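PDB 4R29: cysteine S-methyltransferase NleE from Escherichia coli O157:H7, which uses S-adenosylmethionine to methylate cysteine, probably in the zinc fingers of host TAB2 and TAB3, and so probably blocks NF-kappa-B activation. Local coordinates for residues Leu100-Gly105 / Val147-Asn152; Ile194-Gly199 / Glu208-Met213; Lys44-Gly49 / Val114-Asn119; Asn169-Ile174 / Val188-Ile193. The protein carries 1 engineered substitution. One frame throughout, in Å; residues are numbered along the deposited sequence.

How the contacts relate
Contact 1 is the buried one: it sets the end of helix 95-103 against the middle strand of the three-stranded sheet, pairing valines with an arginine that binds backbone carbonyls. Contact 3 touches contact 1 through Val114 and Val147 but lies further out, where two largely irregular segments meet through tyrosine rings, a water and a long salt bridge. Contacts 2 and 4 share helix 186-201, and both reach S-adenosylmethionine: contact 2 holds the adenine and borders the ribose, contact 4 binds a ribose hydroxyl. They are partly buried antiparallel helix pairs with ionic bonds added to apolar packing, and Tyr212 of contact 2 is hydrogen-bonded to Glu191 of contact 4.

Contact 1. Residues Leu100-Gly105 / Val147-Asn152; sequences LTVISG and VVVYRN
Val102, in the last turn of helix 95-103, and Tyr150, near the end of strand 145-151, are the closest residues of the two segments, with a CA-CA distance of 6.6 Å. The helix stops here in a Schellman motif: Gly105 takes a positive phi of 79°, which glycine adopts easily, and its N returns to Val102 O. Ser104 reinforces the same turn, since its N and OG reach Leu100 O from opposite faces of the carbonyl plane.

The main polar link comes from Arg151. Bends at chi2 and chi3 fold its chain back to the helix end, where NH1 gives Val102 O a nearly straight hydrogen bond of 3.1 Å (167°), lying in the carbonyl plane on a lone pair and in the guanidinium plane. A second, weak bond runs from NH1 to Ile103 O, also 3.1 Å. An arginine suits the place because the helix C-terminus probably favours a positive group; Val102 O accepts from both NH1 and Gly105 N. Elsewhere, NH2 forms a salt bridge with Asp153 and NH1 bonds to Ser78 O.

Beside these polar groups the contact is aliphatic. Val102 CG1, anti to its own N (chi1 175°), lies 3.8 Å from Arg151 CD as the two side chains slide past each other. CG2 faces Val149, 4.0 Å from its O and 4.3 Å from CG1; compact branched valines fit this buried helix-sheet seam.

Val102 also lies close to Arg107, which binds S-adenosylmethionine. Strand 145-151 is central in the sheet of this Rossmann-like fold, flanked by 109-114 and 131-137, while Val148 and Tyr150 pack on helix 155-181.

Contact 2. Residues Ile194-Gly199 / Glu208-Met213; sequences IAREMG and EIDSYM. With SAM (S-adenosylmethionine), chain E.
Asp210 OD1 is gripped by both terminal nitrogens of Arg196, NH2 at 3.0 Å and NH1 at 3.1 Å. The guanidinium meets this single oxygen end-on and in its own plane, while the carboxylate is turned 50° from that plane; OD1 offers NH2 its anti lone pair, while NH1 approaches nearly along the C-O axis. Arg196 reaches so far because CG lies anti to its N (chi1 175°) and the chain stays extended until a bend at chi3. Its long aliphatic stem suits a partly exposed edge, with CG 4.0 Å from Ile209 CG2. That methyl also lies over one guanidinium face, offset toward the rim, and Met213 CG is 3.5 Å from NH2.

Deeper in, small residues face the other helix. Ala195 CB touches Met213 SD and the edge of the Tyr212 ring, at CE2 (3.6 Å). Gly199, without a side chain, lets Ile209 CD1 come within 3.5 Å of its C.

Tyr212 turns one ring face to the adenine of S-adenosylmethionine, with its CG 3.5 Å from C5 of the cofactor, while its OH bonds to Glu191. Glu208 O takes a weak hydrogen bond from N6 of the adenine, and Met198 CB borders the ribose at O4'. The whole is an antiparallel helical hairpin, its segment axes at 162° and 9.7 Å apart, that forms the adenine end of the S-adenosylmethionine pocket.

Contact 3. Residues Lys44-Gly49 / Val114-Asn119; sequences KKYISG and VDSLYN
Tyr46 lies against the turn of residues 116-119, with Tyr118 O over one face of its ring, offset toward the rim and 3.7 Å from CG. Its own neighbour Lys45 covers the opposite face with CB, and Ser116 OG sits at the ring edge, 3.8 Å from CD2. A tyrosine suits this partly exposed place: the flat ring packs on backbone and the hydroxyl meets a water, which lies 3.2 Å from Tyr46 OH and donates a hydrogen bond to Asp115 OD1.

Beside it, Ile47 rests its CG2 on the face of the Tyr118 ring, a CH-pi contact 4.1 Å from the centroid and 22° off the normal. The two side chains cross at about a right angle, and CD1 adds a second touch at Tyr118 CE2, so both branches of the isoleucine touch the ring. At the outer edge, the extended chain of Lys45 brings NZ to within 3.7 Å of Asp115 OD2, a long salt bridge.

Further out, the turn itself fixes these groups. Ser116 to Asn119 is a type I turn, closed by Asn119 N to Ser116 O at 2.9 Å, and Asn119 takes the N-cap position of the following helix. Ser116 OG is hydrogen-bonded to Asp43, just before the other segment.

Residues 47-48 pair antiparallel with strand 56-57, leading at Gly49 into residues 49-52, which probably contact TAB2, TAB3 and ZRANB3. The partner turn links strand 109-114 to helix 120-125, while Tyr118 also packs on helix 22-26.

Contact 4. Residues Asn169-Ile174 / Val188-Ile193; sequences NIKRDI and VKSEMI. With SAM (S-adenosylmethionine), chain E.
Lys171 and Ser190, whose CA atoms are the closest pair across the segments at 5.5 Å, carry most of this contact together with Ile174. The lysine chain leaves with CG anti to its N (chi1 -171°) and bends at each later torsion, which curls it over Ser190 and brings NZ to two acceptors. Both bonds measure 2.9 Å, one from NZ to Ser190 OG and one from NZ to Glu191 OE1, the latter a salt bridge met on the anti side and 26° out of the carboxylate plane. The small side chain of Ser190 lets Lys171 CG lie against it, 3.4 Å from OG, which is also bonded to Ala187 O.

The segments belong to helices 155-181 and 186-201, which run antiparallel at 150° with axes 9.3 Å apart, and helix 186-201 forms one wall of the S-adenosylmethionine pocket. Glu191 faces two ways: while OE1 holds the lysine, OE2 accepts a hydrogen bond modelled unusually short, 2.5 Å, from O2' of the cofactor ribose. Lys171 is in the second shell, where it probably steadies the carboxylate and would tend to favour its charged form.

Ile174 supplies the apolar part, with CG2 3.9 Å from Ser190 CB and CD1 4.1 Å from Ile193 CG1 toward the exposed edge.

Contact 1. Residues Leu100-Gly105 / Val147-Asn152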
# COMPACT_ATOMS: atom_id res chain seq x y z
N LEU A 100 -6.01 5.25 -6.64
CA LEU A 100 -6.77 5.90 -7.70
C LEU A 100 -5.86 6.21 -8.90
O LEU A 100 -6.25 6.00 -10.04
CB LEU A 100 -7.43 7.18 -7.18
CG LEU A 100 -8.36 7.84 -8.22
CD1 LEU A 100 -9.43 6.84 -8.70
CD2 LEU A 100 -9.02 9.12 -7.69
N THR A 101 -4.67 6.73 -8.63
CA THR A 101 -3.71 7.04 -9.69
C THR A 101 -3.26 5.77 -10.42
O THR A 101 -2.79 5.82 -11.55
CB THR A 101 -2.45 7.76 -9.11
OG1 THR A 101 -1.96 7.02 -7.99
CG2 THR A 101 -2.77 9.19 -8.66
N VAL A 102 -3.39 4.62 -9.77
CA VAL A 102 -3.01 3.39 -10.43
C VAL A 102 -4.18 2.83 -11.26
O VAL A 102 -3.99 2.49 -12.43
CB VAL A 102 -2.46 2.35 -9.44
CG1 VAL A 102 -2.18 1.05 -10.14
CG2 VAL A 102 -1.20 2.88 -8.74
N ILE A 103 -5.37 2.77 -10.68
CA ILE A 103 -6.52 2.20 -11.38
C ILE A 103 -6.99 3.08 -12.55
O ILE A 103 -7.53 2.58 -13.53
CB ILE A 103 -7.70 1.82 -10.44
CG1 ILE A 103 -8.53 3.04 -10.02
CG2 ILE A 103 -7.21 1.01 -9.23
CD1 ILE A 103 -9.81 2.66 -9.26
N SER A 104 -6.73 4.37 -12.48
CA SER A 104 -7.06 5.27 -13.58
C SER A 104 -5.95 5.24 -14.64
O SER A 104 -6.02 5.94 -15.64
CB SER A 104 -7.24 6.69 -13.07
OG SER A 104 -6.00 7.23 -12.59
N GLY A 105 -4.91 4.45 -14.40
CA GLY A 105 -3.83 4.30 -15.35
C GLY A 105 -2.79 5.42 -15.41
O GLY A 105 -1.96 5.45 -16.32
N VAL A 147 0.09 -2.26 1.55
CA VAL A 147 -0.43 -2.71 0.27
C VAL A 147 0.30 -2.04 -0.88
O VAL A 147 0.32 -0.82 -1.01
CB VAL A 147 -1.94 -2.42 0.13
CG1 VAL A 147 -2.48 -3.07 -1.15
CG2 VAL A 147 -2.69 -2.90 1.38
N VAL A 148 0.91 -2.86 -1.73
CA VAL A 148 1.54 -2.39 -2.95
C VAL A 148 0.64 -2.75 -4.13
O VAL A 148 0.49 -3.93 -4.48
CB VAL A 148 2.95 -3.02 -3.15
CG1 VAL A 148 3.63 -2.47 -4.40
CG2 VAL A 148 3.84 -2.78 -1.92
N VAL A 149 0.03 -1.73 -4.73
CA VAL A 149 -0.91 -1.93 -5.83
C VAL A 149 -0.24 -1.56 -7.17
O VAL A 149 0.40 -0.51 -7.29
CB VAL A 149 -2.23 -1.13 -5.59
CG1 VAL A 149 -1.92 0.36 -5.38
CG2 VAL A 149 -3.25 -1.33 -6.74
N TYR A 150 -0.37 -2.44 -8.17
CA TYR A 150 0.28 -2.23 -9.46
C TYR A 150 -0.54 -2.71 -10.68
O TYR A 150 -1.44 -3.55 -10.54
CB TYR A 150 1.68 -2.86 -9.49
CG TYR A 150 1.73 -4.37 -9.31
CD1 TYR A 150 1.70 -4.94 -8.03
CD2 TYR A 150 1.82 -5.23 -10.42
CE1 TYR A 150 1.76 -6.32 -7.85
CE2 TYR A 150 1.87 -6.61 -10.26
CZ TYR A 150 1.84 -7.15 -8.97
OH TYR A 150 1.88 -8.52 -8.80
N ARG A 151 -0.24 -2.14 -11.84
CA ARG A 151 -0.84 -2.56 -13.11
C ARG A 151 -0.15 -3.83 -13.59
O ARG A 151 1.06 -3.83 -13.82
CB ARG A 151 -0.65 -1.50 -14.21
CG ARG A 151 -1.15 -0.09 -13.88
CD ARG A 151 -2.66 -0.02 -13.77
NE ARG A 151 -3.35 -0.56 -14.95
CZ ARG A 151 -4.57 -0.20 -15.33
NH1 ARG A 151 -5.23 0.75 -14.65
NH2 ARG A 151 -5.12 -0.76 -16.41
N ASN A 152 -0.91 -4.90 -13.72
CA ASN A 152 -0.39 -6.16 -14.25
C ASN A 152 -0.30 -6.09 -15.78
O ASN A 152 0.39 -6.90 -16.42
CB ASN A 152 -1.31 -7.30 -13.85
CG ASN A 152 -0.57 -8.61 -13.72
OD1 ASN A 152 0.64 -8.64 -13.48
ND2 ASN A 152 -1.30 -9.71 -13.89

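Contact 2. Residues Ile194-Gly199 / Glu208-Met213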
# COMPACT_ATOMS: atom_id res chain seq x y z
N ILE A 194 17.25 5.92 0.45
CA ILE A 194 16.33 5.34 -0.53
C ILE A 194 15.23 6.26 -1.08
O ILE A 194 14.47 5.86 -1.96
CB ILE A 194 15.68 4.05 0.01
CG1 ILE A 194 15.12 4.29 1.41
CG2 ILE A 194 16.68 2.90 0.01
CD1 ILE A 194 13.74 4.86 1.43
N ALA A 195 15.15 7.49 -0.57
CA ALA A 195 13.98 8.32 -0.84
C ALA A 195 13.88 8.72 -2.32
O ALA A 195 12.80 8.68 -2.89
CB ALA A 195 13.95 9.56 0.07
N ARG A 196 14.99 9.10 -2.94
CA ARG A 196 14.99 9.49 -4.35
C ARG A 196 14.58 8.32 -5.22
O ARG A 196 13.78 8.45 -6.15
CB ARG A 196 16.35 10.03 -4.80
CG ARG A 196 16.41 10.33 -6.30
CD ARG A 196 17.66 11.11 -6.71
NE ARG A 196 17.78 12.40 -6.04
CZ ARG A 196 17.23 13.54 -6.46
NH1 ARG A 196 16.48 13.57 -7.56
NH2 ARG A 196 17.41 14.65 -5.77
N GLU A 197 15.14 7.15 -4.91
CA GLU A 197 14.77 5.94 -5.62
C GLU A 197 13.26 5.61 -5.47
O GLU A 197 12.61 5.24 -6.45
CB GLU A 197 15.66 4.77 -5.17
CG GLU A 197 17.14 4.98 -5.49
CD GLU A 197 17.90 5.88 -4.49
OE1 GLU A 197 17.30 6.45 -3.54
OE2 GLU A 197 19.13 6.00 -4.65
N MET A 198 12.71 5.77 -4.28
CA MET A 198 11.25 5.64 -4.10
C MET A 198 10.46 6.65 -4.91
O MET A 198 9.48 6.30 -5.54
CB MET A 198 10.86 5.84 -2.64
CG MET A 198 11.64 5.04 -1.67
SD MET A 198 10.56 3.88 -0.85
CE MET A 198 10.17 2.94 -2.33
N GLY A 199 10.86 7.92 -4.84
CA GLY A 199 10.16 8.96 -5.56
C GLY A 199 10.02 8.60 -7.03
O GLY A 199 8.94 8.71 -7.64
N GLU A 208 9.47 17.60 -7.41
CA GLU A 208 8.98 17.27 -6.08
C GLU A 208 9.95 16.36 -5.33
O GLU A 208 10.08 16.46 -4.11
CB GLU A 208 7.61 16.62 -6.16
CG GLU A 208 6.55 17.56 -6.74
CD GLU A 208 5.21 16.88 -6.85
OE1 GLU A 208 5.21 15.66 -7.12
OE2 GLU A 208 4.18 17.56 -6.66
N ILE A 209 10.64 15.50 -6.06
CA ILE A 209 11.63 14.62 -5.47
C ILE A 209 12.86 15.42 -4.97
O ILE A 209 13.35 15.19 -3.85
CB ILE A 209 12.07 13.51 -6.45
CG1 ILE A 209 10.87 12.68 -6.94
CG2 ILE A 209 13.14 12.64 -5.82
CD1 ILE A 209 11.20 11.74 -8.14
N ASP A 210 13.34 16.36 -5.79
CA ASP A 210 14.43 17.24 -5.36
C ASP A 210 14.03 17.96 -4.09
O ASP A 210 14.76 18.00 -3.12
CB ASP A 210 14.75 18.29 -6.41
CG ASP A 210 15.43 17.72 -7.62
OD1 ASP A 210 16.03 16.63 -7.52
OD2 ASP A 210 15.37 18.38 -8.67
N SER A 211 12.84 18.53 -4.12
CA SER A 211 12.37 19.27 -2.97
C SER A 211 12.31 18.38 -1.71
O SER A 211 12.56 18.85 -0.61
CB SER A 211 11.03 19.92 -3.30
OG SER A 211 10.43 20.44 -2.14
N TYR A 212 11.99 17.09 -1.88
CA TYR A 212 11.94 16.20 -0.72
C TYR A 212 13.35 15.86 -0.21
O TYR A 212 13.57 15.79 0.99
CB TYR A 212 11.14 14.93 -1.03
CG TYR A 212 10.99 13.98 0.14
CD1 TYR A 212 9.94 14.10 1.04
CD2 TYR A 212 11.90 12.96 0.35
CE1 TYR A 212 9.79 13.21 2.11
CE2 TYR A 212 11.77 12.08 1.41
CZ TYR A 212 10.71 12.20 2.27
OH TYR A 212 10.61 11.32 3.32
N MET A 213 14.30 15.66 -1.12
CA MET A 213 15.68 15.40 -0.74
C MET A 213 16.25 16.60 0.01
O MET A 213 17.00 16.43 0.95
CB MET A 213 16.54 15.06 -1.95
CG MET A 213 16.11 13.79 -2.69
SD MET A 213 15.67 12.44 -1.56
CE MET A 213 17.29 11.94 -0.95
N SAM E . 1.08 6.49 -0.94
CA SAM E . 2.27 6.90 -1.68
C SAM E . 2.19 6.50 -3.15
O SAM E . 2.89 7.08 -3.98
OXT SAM E . 1.45 5.57 -3.51
CB SAM E . 3.55 6.31 -1.10
CG SAM E . 3.98 6.91 0.23
SD SAM E . 5.72 6.60 0.64
CE SAM E . 5.72 7.52 2.21
C5' SAM E . 6.51 7.86 -0.39
C4' SAM E . 8.03 7.78 -0.27
O4' SAM E . 8.64 8.37 -1.40
C3' SAM E . 8.55 8.51 0.97
O3' SAM E . 8.68 7.64 2.07
C2' SAM E . 9.88 9.06 0.51
O2' SAM E . 10.85 8.11 0.87
C1' SAM E . 9.80 9.08 -1.01
N9 SAM E . 9.63 10.44 -1.58
C8 SAM E . 10.41 11.01 -2.54
N7 SAM E . 9.93 12.23 -2.84
C5 SAM E . 8.83 12.44 -2.08
C6 SAM E . 7.96 13.52 -1.99
N6 SAM E . 8.15 14.59 -2.75
N1 SAM E . 6.91 13.46 -1.11
C2 SAM E . 6.71 12.33 -0.34
N3 SAM E . 7.58 11.26 -0.43
C4 SAM E . 8.62 11.31 -1.29

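Contact 3. Residues Lys44-Gly49 / Val114-Asn119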
# COMPACT_ATOMS: atom_id res chain seq x y z
N LYS A 44 -13.08 -4.79 13.81
CA LYS A 44 -14.44 -4.69 14.32
C LYS A 44 -15.29 -3.64 13.62
O LYS A 44 -16.52 -3.69 13.68
CB LYS A 44 -14.45 -4.44 15.82
CG LYS A 44 -14.06 -5.66 16.65
CD LYS A 44 -14.16 -5.36 18.14
CE LYS A 44 -13.56 -6.49 18.95
NZ LYS A 44 -13.96 -7.82 18.37
N LYS A 45 -14.65 -2.68 12.96
CA LYS A 45 -15.40 -1.78 12.09
C LYS A 45 -16.15 -2.57 11.01
O LYS A 45 -17.18 -2.11 10.51
CB LYS A 45 -14.50 -0.74 11.43
CG LYS A 45 -13.92 0.29 12.39
CD LYS A 45 -12.80 1.10 11.73
CE LYS A 45 -12.09 1.98 12.74
NZ LYS A 45 -10.97 2.77 12.13
N TYR A 46 -15.65 -3.76 10.67
CA TYR A 46 -16.15 -4.51 9.50
C TYR A 46 -16.66 -5.91 9.80
O TYR A 46 -17.35 -6.50 8.97
CB TYR A 46 -15.07 -4.60 8.41
CG TYR A 46 -14.36 -3.29 8.18
CD1 TYR A 46 -15.02 -2.22 7.60
CD2 TYR A 46 -13.03 -3.12 8.56
CE1 TYR A 46 -14.37 -1.02 7.39
CE2 TYR A 46 -12.39 -1.93 8.36
CZ TYR A 46 -13.06 -0.88 7.78
OH TYR A 46 -12.41 0.31 7.58
N ILE A 47 -16.29 -6.45 10.95
CA ILE A 47 -16.71 -7.81 11.30
C ILE A 47 -17.12 -7.95 12.76
O ILE A 47 -16.97 -7.02 13.56
CB ILE A 47 -15.62 -8.84 10.99
CG1 ILE A 47 -14.43 -8.67 11.94
CG2 ILE A 47 -15.17 -8.72 9.54
CD1 ILE A 47 -13.33 -9.69 11.74
N SER A 48 -17.65 -9.12 13.09
CA SER A 48 -18.10 -9.42 14.44
C SER A 48 -18.09 -10.92 14.68
O SER A 48 -19.00 -11.65 14.27
CB SER A 48 -19.50 -8.85 14.67
OG SER A 48 -20.35 -9.17 13.59
N GLY A 49 -17.04 -11.39 15.34
CA GLY A 49 -16.89 -12.79 15.69
C GLY A 49 -15.99 -12.92 16.90
O GLY A 49 -15.42 -11.92 17.36
N VAL A 114 -3.28 -0.27 5.40
CA VAL A 114 -4.61 -0.48 5.95
C VAL A 114 -4.48 -0.88 7.42
O VAL A 114 -3.51 -1.54 7.79
CB VAL A 114 -5.42 -1.53 5.15
CG1 VAL A 114 -5.68 -1.02 3.74
CG2 VAL A 114 -4.69 -2.87 5.11
N ASP A 115 -5.43 -0.45 8.24
CA ASP A 115 -5.45 -0.83 9.65
C ASP A 115 -6.23 -2.13 9.88
O ASP A 115 -6.40 -2.57 11.02
CB ASP A 115 -5.98 0.31 10.55
CG ASP A 115 -7.42 0.70 10.22
OD1 ASP A 115 -8.17 -0.14 9.68
OD2 ASP A 115 -7.79 1.86 10.51
N SER A 116 -6.69 -2.73 8.79
CA SER A 116 -7.45 -3.97 8.83
C SER A 116 -7.48 -4.68 7.48
O SER A 116 -7.82 -4.07 6.45
CB SER A 116 -8.87 -3.70 9.29
OG SER A 116 -9.67 -4.85 9.09
N LEU A 117 -7.16 -5.97 7.48
CA LEU A 117 -7.26 -6.77 6.27
C LEU A 117 -8.71 -6.93 5.78
O LEU A 117 -8.95 -7.56 4.76
CB LEU A 117 -6.58 -8.13 6.45
CG LEU A 117 -5.05 -8.11 6.49
CD1 LEU A 117 -4.46 -9.51 6.72
CD2 LEU A 117 -4.47 -7.45 5.23
N TYR A 118 -9.66 -6.33 6.51
CA TYR A 118 -11.08 -6.31 6.11
C TYR A 118 -11.50 -4.97 5.52
O TYR A 118 -12.69 -4.75 5.25
CB TYR A 118 -11.99 -6.72 7.27
CG TYR A 118 -11.77 -8.16 7.65
CD1 TYR A 118 -12.43 -9.18 6.98
CD2 TYR A 118 -10.84 -8.50 8.63
CE1 TYR A 118 -12.20 -10.50 7.30
CE2 TYR A 118 -10.60 -9.82 8.95
CZ TYR A 118 -11.28 -10.82 8.28
OH TYR A 118 -11.05 -12.14 8.60
N ASN A 119 -10.52 -4.10 5.30
CA ASN A 119 -10.78 -2.86 4.61
C ASN A 119 -11.52 -3.12 3.30
O ASN A 119 -11.02 -3.85 2.45
CB ASN A 119 -9.46 -2.14 4.32
CG ASN A 119 -9.68 -0.76 3.76
OD1 ASN A 119 -9.93 0.20 4.50
ND2 ASN A 119 -9.58 -0.64 2.44
O HOH W 1 -9.22 -0.20 7.38

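Contact 4. Residues Asn169-Ile174 / Val188-Ile193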
# COMPACT_ATOMS: atom_id res chain seq x y z
N ASN A 169 12.83 -2.92 2.12
CA ASN A 169 13.62 -3.82 2.95
C ASN A 169 14.95 -3.18 3.35
O ASN A 169 15.44 -3.39 4.45
CB ASN A 169 13.87 -5.14 2.22
CG ASN A 169 12.66 -6.06 2.25
OD1 ASN A 169 11.82 -5.97 3.15
ND2 ASN A 169 12.55 -6.94 1.27
N ILE A 170 15.53 -2.43 2.43
CA ILE A 170 16.76 -1.74 2.75
C ILE A 170 16.49 -0.72 3.84
O ILE A 170 17.22 -0.66 4.83
CB ILE A 170 17.32 -1.03 1.54
CG1 ILE A 170 17.89 -2.04 0.54
CG2 ILE A 170 18.38 -0.02 1.96
CD1 ILE A 170 18.38 -1.39 -0.74
N LYS A 171 15.43 0.07 3.68
CA LYS A 171 15.07 1.06 4.69
C LYS A 171 14.89 0.39 6.05
O LYS A 171 15.52 0.78 7.02
CB LYS A 171 13.79 1.81 4.33
CG LYS A 171 13.49 3.00 5.26
CD LYS A 171 12.02 3.08 5.61
CE LYS A 171 11.52 4.54 5.77
NZ LYS A 171 12.47 5.45 6.51
N ARG A 172 14.04 -0.63 6.12
CA ARG A 172 13.76 -1.23 7.41
C ARG A 172 14.99 -1.96 8.01
O ARG A 172 15.20 -1.91 9.21
CB ARG A 172 12.51 -2.11 7.37
CG ARG A 172 12.70 -3.42 6.68
CD ARG A 172 12.84 -4.58 7.65
NE ARG A 172 13.26 -5.79 6.95
CZ ARG A 172 12.48 -6.47 6.10
NH1 ARG A 172 11.24 -6.05 5.86
NH2 ARG A 172 12.94 -7.56 5.49
N ASP A 173 15.80 -2.60 7.16
CA ASP A 173 17.05 -3.20 7.65
C ASP A 173 17.97 -2.15 8.28
O ASP A 173 18.53 -2.36 9.37
CB ASP A 173 17.78 -3.95 6.53
CG ASP A 173 17.06 -5.23 6.13
OD1 ASP A 173 16.04 -5.56 6.77
OD2 ASP A 173 17.50 -5.90 5.18
N ILE A 174 18.11 -1.02 7.61
CA ILE A 174 18.93 0.08 8.10
C ILE A 174 18.40 0.60 9.43
O ILE A 174 19.13 0.74 10.41
CB ILE A 174 19.06 1.19 7.04
CG1 ILE A 174 19.94 0.68 5.89
CG2 ILE A 174 19.64 2.47 7.64
CD1 ILE A 174 20.17 1.71 4.81
N VAL A 188 15.46 9.58 9.22
CA VAL A 188 15.90 10.55 8.22
C VAL A 188 17.15 10.08 7.48
O VAL A 188 17.27 10.28 6.28
CB VAL A 188 16.12 11.95 8.87
CG1 VAL A 188 16.93 12.83 7.96
CG2 VAL A 188 14.78 12.61 9.17
N LYS A 189 18.08 9.45 8.19
CA LYS A 189 19.24 8.83 7.54
C LYS A 189 18.84 7.77 6.51
O LYS A 189 19.44 7.70 5.44
CB LYS A 189 20.21 8.21 8.55
CG LYS A 189 21.00 9.22 9.39
CD LYS A 189 21.93 8.46 10.35
CE LYS A 189 22.77 9.39 11.25
NZ LYS A 189 23.72 8.58 12.09
N SER A 190 17.86 6.94 6.85
CA SER A 190 17.45 5.86 5.96
C SER A 190 16.69 6.44 4.77
O SER A 190 16.80 5.93 3.66
CB SER A 190 16.62 4.79 6.70
OG SER A 190 15.32 5.27 7.02
N GLU A 191 15.97 7.53 4.99
CA GLU A 191 15.36 8.27 3.88
C GLU A 191 16.41 8.81 2.91
O GLU A 191 16.18 8.83 1.70
CB GLU A 191 14.51 9.45 4.39
CG GLU A 191 13.15 9.05 4.96
CD GLU A 191 12.30 8.27 3.97
OE1 GLU A 191 12.25 7.04 4.06
OE2 GLU A 191 11.64 8.89 3.11
N MET A 192 17.55 9.28 3.42
CA MET A 192 18.54 9.85 2.53
C MET A 192 19.02 8.74 1.60
O MET A 192 19.37 8.98 0.45
CB MET A 192 19.71 10.48 3.30
CG MET A 192 20.80 11.09 2.42
SD MET A 192 20.24 12.51 1.39
CE MET A 192 20.36 13.92 2.52
N ILE A 193 19.00 7.51 2.10
CA ILE A 193 19.51 6.38 1.32
C ILE A 193 18.55 5.93 0.19
O ILE A 193 18.99 5.61 -0.92
CB ILE A 193 19.79 5.15 2.23
CG1 ILE A 193 20.71 5.51 3.40
CG2 ILE A 193 20.34 4.01 1.41
CD1 ILE A 193 22.16 5.61 3.06
N SAM E . 1.08 6.49 -0.94
CA SAM E . 2.27 6.90 -1.68
C SAM E . 2.19 6.50 -3.15
O SAM E . 2.89 7.08 -3.98
OXT SAM E . 1.45 5.57 -3.51
CB SAM E . 3.55 6.31 -1.10
CG SAM E . 3.98 6.91 0.23
SD SAM E . 5.72 6.60 0.64
CE SAM E . 5.72 7.52 2.21
C5' SAM E . 6.51 7.86 -0.39
C4' SAM E . 8.03 7.78 -0.27
O4' SAM E . 8.64 8.37 -1.40
C3' SAM E . 8.55 8.51 0.97
O3' SAM E . 8.68 7.64 2.07
C2' SAM E . 9.88 9.06 0.51
O2' SAM E . 10.85 8.11 0.87
C1' SAM E . 9.80 9.08 -1.01
N9 SAM E . 9.63 10.44 -1.58
C8 SAM E . 10.41 11.01 -2.54
N7 SAM E . 9.93 12.23 -2.84
C5 SAM E . 8.83 12.44 -2.08
C6 SAM E . 7.96 13.52 -1.99
N6 SAM E . 8.15 14.59 -2.75
N1 SAM E . 6.91 13.46 -1.11
C2 SAM E . 6.71 12.33 -0.34
N3 SAM E . 7.58 11.26 -0.43
C4 SAM E . 8.62 11.31 -1.29